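Local coordinates for protein putative phosphohydrolase (Shewanella amazonensis, PDB 3M1T) that is of unknown function but, as an HDOD protein akin to HD-type phosphodiesterases, may act as a phosphohydrolase or in signal transduction, at residues 165-170 with 176-181; 199-202 with 207-210. All coordinates share one frame; numbering follows the deposited sequence. Where two conformers were deposited one is given.

Contact 1 (165-170 with 176-181)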
ATOM      1  N   ASP A 165       1.003   7.777 -21.330  1.00  9.95           N
ATOM      2  CA  ASP A 165       0.588   7.651 -19.932  1.00 11.26           C
ATOM      3  C   ASP A 165       0.185   6.237 -19.653  1.00  9.67           C
ATOM      4  O   ASP A 165      -0.712   5.700 -20.301  1.00 10.64           O
ATOM      5  CB  ASP A 165      -0.597   8.575 -19.721  1.00 12.13           C
ATOM      6  CG  ASP A 165      -1.158   8.520 -18.268  1.00 14.31           C
ATOM      7  OD1 ASP A 165      -1.696   7.516 -17.853  1.00 18.46           O
ATOM      8  OD2 ASP A 165      -0.969   9.513 -17.558  1.00 24.29           O
ATOM      9  N   ARG A 166       0.822   5.598 -18.678  1.00 10.96           N
ATOM     10  CA  ARG A 166       0.540   4.197 -18.354  1.00 10.75           C
ATOM     11  C   ARG A 166      -0.939   3.922 -18.041  1.00 11.02           C
ATOM     12  O   ARG A 166      -1.535   2.959 -18.538  1.00 10.97           O
ATOM     13  CB  ARG A 166       1.449   3.698 -17.211  1.00 11.99           C
ATOM     14  CG  ARG A 166       1.286   2.259 -16.907  1.00 13.77           C
ATOM     15  CD  ARG A 166       2.356   1.776 -15.912  1.00 16.18           C
ATOM     16  NE  ARG A 166       3.721   1.937 -16.340  1.00 17.75           N
ATOM     17  CZ  ARG A 166       4.352   1.063 -17.113  1.00 15.93           C
ATOM     18  NH1 ARG A 166       3.680   0.017 -17.594  1.00 20.34           N
ATOM     19  NH2 ARG A 166       5.599   1.255 -17.436  1.00 17.40           N
ATOM     20  N   ASN A 167      -1.531   4.755 -17.183  1.00 13.01           N
ATOM     21  CA  ASN A 167      -2.931   4.538 -16.752  1.00 13.32           C
ATOM     22  C   ASN A 167      -3.909   4.680 -17.895  1.00 12.12           C
ATOM     23  O   ASN A 167      -4.791   3.855 -18.050  1.00 12.37           O
ATOM     24  CB  ASN A 167      -3.300   5.497 -15.603  1.00 15.01           C
ATOM     25  CG  ASN A 167      -2.305   5.426 -14.447  1.00 17.71           C
ATOM     26  OD1 ASN A 167      -1.905   4.352 -14.046  1.00 24.11           O
ATOM     27  ND2 ASN A 167      -1.868   6.580 -13.955  1.00 22.09           N
ATOM     28  N   LEU A 168      -3.670   5.660 -18.769  1.00 11.46           N
ATOM     29  CA  LEU A 168      -4.500   5.817 -19.946  1.00 11.52           C
ATOM     30  C   LEU A 168      -4.327   4.658 -20.914  1.00 10.26           C
ATOM     31  O   LEU A 168      -5.302   4.181 -21.493  1.00  9.39           O
ATOM     32  CB  LEU A 168      -4.244   7.138 -20.629  1.00 13.01           C
ATOM     33  CG  LEU A 168      -4.561   8.409 -19.815  1.00 16.82           C
ATOM     34  CD1 LEU A 168      -4.363   9.736 -20.548  1.00 16.04           C
ATOM     35  CD2 LEU A 168      -6.012   8.301 -19.345  1.00 16.91           C
HETATM   36  N   MSE A 169      -3.071   4.206 -21.110  1.00  9.19           N
HETATM   37  CA  MSE A 169      -2.850   3.007 -21.906  1.00  8.50           C
HETATM   38  C   MSE A 169      -3.565   1.768 -21.407  1.00  8.46           C
HETATM   39  O   MSE A 169      -4.126   1.019 -22.177  1.00  8.17           O
HETATM   40  CB  MSE A 169      -1.355   2.738 -22.007  1.00  8.62           C
HETATM   41  CG  MSE A 169      -0.630   3.668 -22.908  1.00  6.56           C
HETATM   42 SE   MSE A 169      -0.987   3.444 -24.817  0.75  4.79          SE
HETATM   43  CE  MSE A 169      -0.384   1.583 -24.979  1.00  6.61           C
ATOM     44  N   GLU A 170      -3.545   1.559 -20.090  1.00  8.80           N
ATOM     45  CA  GLU A 170      -4.264   0.461 -19.500  1.00  9.56           C
ATOM     46  C   GLU A 170      -5.769   0.552 -19.798  1.00  8.85           C
ATOM     47  O   GLU A 170      -6.377  -0.438 -20.217  1.00  9.31           O
ATOM     48  CB  GLU A 170      -4.013   0.445 -17.984  1.00 10.69           C
ATOM     49  CG  GLU A 170      -2.594  -0.050 -17.620  1.00 11.47           C
ATOM     50  CD  GLU A 170      -2.150   0.291 -16.194  1.00 12.18           C
ATOM     51  OE1 GLU A 170      -2.887   0.993 -15.449  1.00 13.60           O
ATOM     52  OE2 GLU A 170      -1.028  -0.143 -15.812  1.00 12.09           O
ATOM     53  N   TYR A 176      -9.726  -0.914 -17.952  1.00  9.88           N
ATOM     54  CA  TYR A 176      -9.580  -0.474 -16.580  1.00  9.81           C
ATOM     55  C   TYR A 176      -8.112  -0.199 -16.356  1.00 10.87           C
ATOM     56  O   TYR A 176      -7.289  -0.579 -17.232  1.00 11.21           O
ATOM     57  CB  TYR A 176     -10.088  -1.593 -15.612  1.00  9.61           C
ATOM     58  CG  TYR A 176      -9.399  -2.903 -15.781  1.00  7.86           C
ATOM     59  CD1 TYR A 176      -8.151  -3.102 -15.230  1.00  9.63           C
ATOM     60  CD2 TYR A 176      -9.901  -3.895 -16.605  1.00  7.37           C
ATOM     61  CE1 TYR A 176      -7.506  -4.264 -15.436  1.00  8.26           C
ATOM     62  CE2 TYR A 176      -9.257  -5.114 -16.791  1.00  9.05           C
ATOM     63  CZ  TYR A 176      -8.026  -5.270 -16.234  1.00  9.33           C
ATOM     64  OH  TYR A 176      -7.357  -6.455 -16.452  1.00 13.78           O
ATOM     65  N   ASP A 177      -7.763   0.442 -15.239  1.00  9.71           N
ATOM     66  CA  ASP A 177      -6.352   0.692 -14.934  1.00 11.36           C
ATOM     67  C   ASP A 177      -5.890  -0.002 -13.659  1.00 10.82           C
ATOM     68  O   ASP A 177      -6.658  -0.743 -12.990  1.00 10.92           O
ATOM     69  CB  ASP A 177      -5.980   2.159 -14.897  1.00 10.78           C
ATOM     70  CG  ASP A 177      -6.666   2.945 -13.811  1.00 15.15           C
ATOM     71  OD1 ASP A 177      -6.967   2.397 -12.743  1.00 13.17           O
ATOM     72  OD2 ASP A 177      -6.934   4.163 -14.041  1.00 16.04           O
ATOM     73  N   ASN A 178      -4.600   0.155 -13.394  1.00  9.71           N
ATOM     74  CA  ASN A 178      -3.998  -0.585 -12.274  1.00 10.99           C
ATOM     75  C   ASN A 178      -4.566  -0.175 -10.887  1.00  9.73           C
ATOM     76  O   ASN A 178      -4.604  -1.005  -9.962  1.00 10.36           O
ATOM     77  CB  ASN A 178      -2.483  -0.469 -12.316  1.00 10.87           C
ATOM     78  CG  ASN A 178      -2.005   0.891 -11.977  1.00 15.02           C
ATOM     79  OD1 ASN A 178      -1.791   1.184 -10.837  1.00 17.28           O
ATOM     80  ND2 ASN A 178      -1.833   1.788 -13.009  1.00 16.14           N
ATOM     81  N   ALA A 179      -5.030   1.052 -10.763  1.00  9.17           N
ATOM     82  CA  ALA A 179      -5.609   1.545  -9.535  1.00  9.53           C
ATOM     83  C   ALA A 179      -6.966   0.848  -9.322  1.00  9.65           C
ATOM     84  O   ALA A 179      -7.316   0.415  -8.196  1.00 10.20           O
ATOM     85  CB  ALA A 179      -5.740   3.086  -9.488  1.00 10.51           C
ATOM     86  N   GLU A 180      -7.738   0.724 -10.395  1.00  9.12           N
ATOM     87  CA  GLU A 180      -9.067   0.113 -10.343  1.00 10.08           C
ATOM     88  C   GLU A 180      -8.964  -1.376 -10.005  1.00  9.85           C
ATOM     89  O   GLU A 180      -9.722  -1.900  -9.147  1.00  9.26           O
ATOM     90  CB  GLU A 180      -9.784   0.308 -11.647  1.00  9.19           C
ATOM     91  CG  GLU A 180     -10.237   1.726 -11.830  1.00 12.29           C
ATOM     92  CD  GLU A 180     -10.920   1.958 -13.152  1.00 14.40           C
ATOM     93  OE1 GLU A 180     -10.590   1.297 -14.172  1.00 14.29           O
ATOM     94  OE2 GLU A 180     -11.819   2.831 -13.142  1.00 15.27           O
ATOM     95  N   ILE A 181      -8.047  -2.118 -10.655  1.00  8.36           N
ATOM     96  CA  ILE A 181      -7.938  -3.542 -10.388  1.00  8.07           C
ATOM     97  C   ILE A 181      -7.301  -3.783  -9.013  1.00  8.68           C
ATOM     98  O   ILE A 181      -7.697  -4.741  -8.345  1.00  8.61           O
ATOM     99  CB  ILE A 181      -7.268  -4.372 -11.532  1.00  9.26           C
ATOM    100  CG1 ILE A 181      -7.685  -5.833 -11.390  1.00 11.60           C
ATOM    101  CG2 ILE A 181      -5.758  -4.084 -11.632  1.00  8.77           C
ATOM    102  CD1 ILE A 181      -7.217  -6.716 -12.587  1.00 14.02           C
TER
HETATM  103  O   HOH W   1      -6.737   5.579 -16.244  1.00 21.64           O
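The side-chain amide of Asn178 meets the carboxylate of Glu170 nearly at right angles, the two planes 78° apart, while the amide planes of Asn167 and Asn178 are 39° apart. At the edge of the Asn178 amide, in its plane, lies Glu170 OE1, which takes the ND2 hydrogen on its syn lone pair at 2.8 Å. This contact closes the tight connection between two consecutive helices of the all-helical HDOD domain: helix 166-174 passes into helix 178-188 through a short turn, and the start of the second helix folds back against the first turn of the first. The backbones come nearest at Glu170 and Asp177, whose CA atoms are 5.0 Å apart.

Glu170 OE1 is gripped twice by one residue, since Asn178 N also donates to it over 2.8 Å, from above the carboxylate plane. Two donors set so differently should fix the rotation of the carboxylate. With CG lodged between its backbone N and carbonyl carbon (chi1 70°), Asn178 brings ND2 back toward the preceding helix, where Asn167 OD1 receives a weak, bent bond of 2.8 Å from it. Ile145 of helix 140-148 touches both Glu170 and Asn178.

Asp177 is the N-cap of helix 178-188. Its OD1 accepts from Glu180 N at 3.0 Å and more weakly from Ala179 N, while Glu180 OE1 accepts in return from Asp177 N, completing a capping box. The other oxygen of Glu180 is paired with Lys171 in a salt bridge, tying the box back to helix 166-174. A water bridges the two segments, donating to Asp177 OD2 at 2.6 Å and weakly to Asn167 O at 3.2 Å.

Contact 2 (199-202 with 207-210)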
ATOM      1  N   ILE A 199      -7.361   3.466  -2.777  1.00  8.88           N
ATOM      2  CA  ILE A 199      -6.617   2.819  -3.842  1.00  9.81           C
ATOM      3  C   ILE A 199      -7.139   3.261  -5.217  1.00 10.47           C
ATOM      4  O   ILE A 199      -6.367   3.600  -6.114  1.00  9.66           O
ATOM      5  CB  ILE A 199      -6.652   1.262  -3.706  1.00  9.59           C
ATOM      6  CG1 ILE A 199      -6.063   0.874  -2.351  1.00 10.18           C
ATOM      7  CG2 ILE A 199      -5.898   0.615  -4.871  1.00  9.88           C
ATOM      8  CD1 ILE A 199      -6.459  -0.576  -1.949  1.00  9.64           C
ATOM      9  N   GLN A 200      -8.458   3.212  -5.395  1.00 10.53           N
ATOM     10  CA  GLN A 200      -9.116   3.515  -6.649  1.00  9.70           C
ATOM     11  C   GLN A 200      -8.749   4.907  -7.195  1.00 10.76           C
ATOM     12  O   GLN A 200      -8.482   5.040  -8.382  1.00 10.87           O
ATOM     13  CB  GLN A 200     -10.626   3.416  -6.460  1.00  9.83           C
ATOM     14  CG  GLN A 200     -11.396   3.759  -7.688  1.00 11.33           C
ATOM     15  CD  GLN A 200     -12.880   3.924  -7.461  1.00 10.83           C
ATOM     16  OE1 GLN A 200     -13.402   3.874  -6.306  1.00 13.12           O
ATOM     17  NE2 GLN A 200     -13.592   4.132  -8.557  1.00 11.91           N
ATOM     18  N   PHE A 201      -8.703   5.897  -6.297  1.00 10.48           N
ATOM     19  CA  PHE A 201      -8.529   7.282  -6.750  1.00 11.23           C
ATOM     20  C   PHE A 201      -7.118   7.799  -6.583  1.00 11.55           C
ATOM     21  O   PHE A 201      -6.885   8.992  -6.759  1.00 11.81           O
ATOM     22  CB  PHE A 201      -9.528   8.202  -6.048  1.00 10.66           C
ATOM     23  CG  PHE A 201     -10.897   8.173  -6.660  1.00 12.79           C
ATOM     24  CD1 PHE A 201     -11.183   8.958  -7.768  1.00 14.67           C
ATOM     25  CD2 PHE A 201     -11.863   7.340  -6.144  1.00 13.05           C
ATOM     26  CE1 PHE A 201     -12.419   8.897  -8.364  1.00 16.32           C
ATOM     27  CE2 PHE A 201     -13.119   7.259  -6.736  1.00 12.71           C
ATOM     28  CZ  PHE A 201     -13.382   8.063  -7.835  1.00 14.68           C
ATOM     29  N   GLN A 202      -6.143   6.921  -6.308  1.00  9.83           N
ATOM     30  CA  GLN A 202      -4.778   7.371  -6.037  1.00 10.02           C
ATOM     31  C   GLN A 202      -4.160   8.303  -7.122  1.00 11.31           C
ATOM     32  O   GLN A 202      -3.226   9.031  -6.809  1.00 13.00           O
ATOM     33  CB  GLN A 202      -3.877   6.178  -5.804  1.00  9.40           C
ATOM     34  CG  GLN A 202      -3.665   5.300  -7.044  1.00  9.27           C
ATOM     35  CD  GLN A 202      -2.855   4.085  -6.717  1.00  8.61           C
ATOM     36  OE1 GLN A 202      -1.624   4.071  -6.787  1.00 10.65           O
ATOM     37  NE2 GLN A 202      -3.566   3.017  -6.240  1.00 10.85           N
ATOM     38  N   SER A 207     -10.768  14.110  -8.387  0.50 14.88           N
ATOM     39  CA  SER A 207     -11.981  13.697  -9.117  0.50 15.44           C
ATOM     40  C   SER A 207     -12.960  12.836  -8.317  0.50 15.99           C
ATOM     41  O   SER A 207     -14.022  12.456  -8.841  0.50 15.21           O
ATOM     42  CB  SER A 207     -11.591  12.921 -10.352  0.50 15.96           C
ATOM     43  OG  SER A 207     -11.152  11.634  -9.969  0.50 15.74           O
ATOM     44  N   ALA A 208     -12.592  12.466  -7.085  1.00 15.18           N
ATOM     45  CA  ALA A 208     -13.480  11.718  -6.210  1.00 13.92           C
ATOM     46  C   ALA A 208     -14.567  12.585  -5.603  1.00 13.78           C
ATOM     47  O   ALA A 208     -14.295  13.696  -5.135  1.00 14.09           O
ATOM     48  CB  ALA A 208     -12.675  11.077  -5.083  1.00 12.62           C
ATOM     49  N   GLU A 209     -15.806  12.103  -5.597  1.00 13.71           N
ATOM     50  CA  GLU A 209     -16.920  12.829  -5.011  1.00 14.45           C
ATOM     51  C   GLU A 209     -17.716  11.917  -4.120  1.00 14.74           C
ATOM     52  O   GLU A 209     -18.307  10.934  -4.610  1.00 16.34           O
ATOM     53  CB  GLU A 209     -17.858  13.366  -6.100  1.00 15.00           C
ATOM     54  CG  GLU A 209     -19.007  14.135  -5.555  1.00 17.76           C
ATOM     55  CD  GLU A 209     -18.545  15.346  -4.728  1.00 17.95           C
ATOM     56  OE1 GLU A 209     -17.663  16.085  -5.243  1.00 24.58           O
ATOM     57  OE2 GLU A 209     -19.012  15.518  -3.599  1.00 22.09           O
ATOM     58  N   PRO A 210     -17.726  12.149  -2.805  1.00 13.40           N
ATOM     59  CA  PRO A 210     -16.896  13.142  -2.094  1.00 13.25           C
ATOM     60  C   PRO A 210     -15.427  12.775  -2.134  1.00 12.57           C
ATOM     61  O   PRO A 210     -15.050  11.654  -2.493  1.00 11.27           O
ATOM     62  CB  PRO A 210     -17.408  13.031  -0.663  1.00 13.78           C
ATOM     63  CG  PRO A 210     -17.948  11.675  -0.542  1.00 15.67           C
ATOM     64  CD  PRO A 210     -18.471  11.298  -1.855  1.00 13.25           C
TER
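Ala208 sets its methyl group squarely over one face of the Phe201 ring, a CH-pi contact in which CB stands 3.7 Å from the ring centroid and 11° off the ring normal. The ring gets there because Phe201 holds CG anti to its own carbonyl carbon (chi1 -81°) and turns its plane by a chi2 of -83°, which presents a flat face to the methyl. Ala208 also lends its CA, 3.7 Å from Phe201 CE1, so the alanine covers the ring from the centre out to one side.

Ser207 comes to the edge instead. In one of its two modelled conformers OG lies in the ring plane, 3.4 Å from Phe201 CE1, an approach less certain than that of Ala208; the polar partner of this hydroxyl is the carbonyl oxygen of His204. Phe201 is the first residue to leave helical geometry after helix 193-200, and the contact closes the loop that leads on to helix 213-227, whose Ala215 also touches the ring.

A serine in place of Phe201 would probably leave the Ala208 methyl without its aromatic cover and open a gap between the helix end and the loop. A hydrogen bond from Lys197 of helix 193-200 to Pro210 O supplies a polar tie to the same loop, but with none between the segments, this contact itself rests on dispersion and the fit of methyl against ring.

Contacts 1 and 2 follow in series along the chain, their centres about 14 Å apart, each spanning a short connection. Neither is core: their centres lie about 17 and 15 Å from that of the chain. Contact 1 is the more enclosed, with Glu170 and Tyr176 buried, whereas contact 2 includes exposed Ser207. Their chemistry differs with their place: 165-170 with 176-181 joins two helix starts by amide, carboxylate and water bonds, whereas 199-202 with 207-210 joins a helix end to an irregular loop by apolar packing. Helix 178-188 and helix 193-200 are consecutive, and the two contacts meet where Ala179 CB packs 3.5 Å from Ile199 O and 3.9 Å from Gln202 CG.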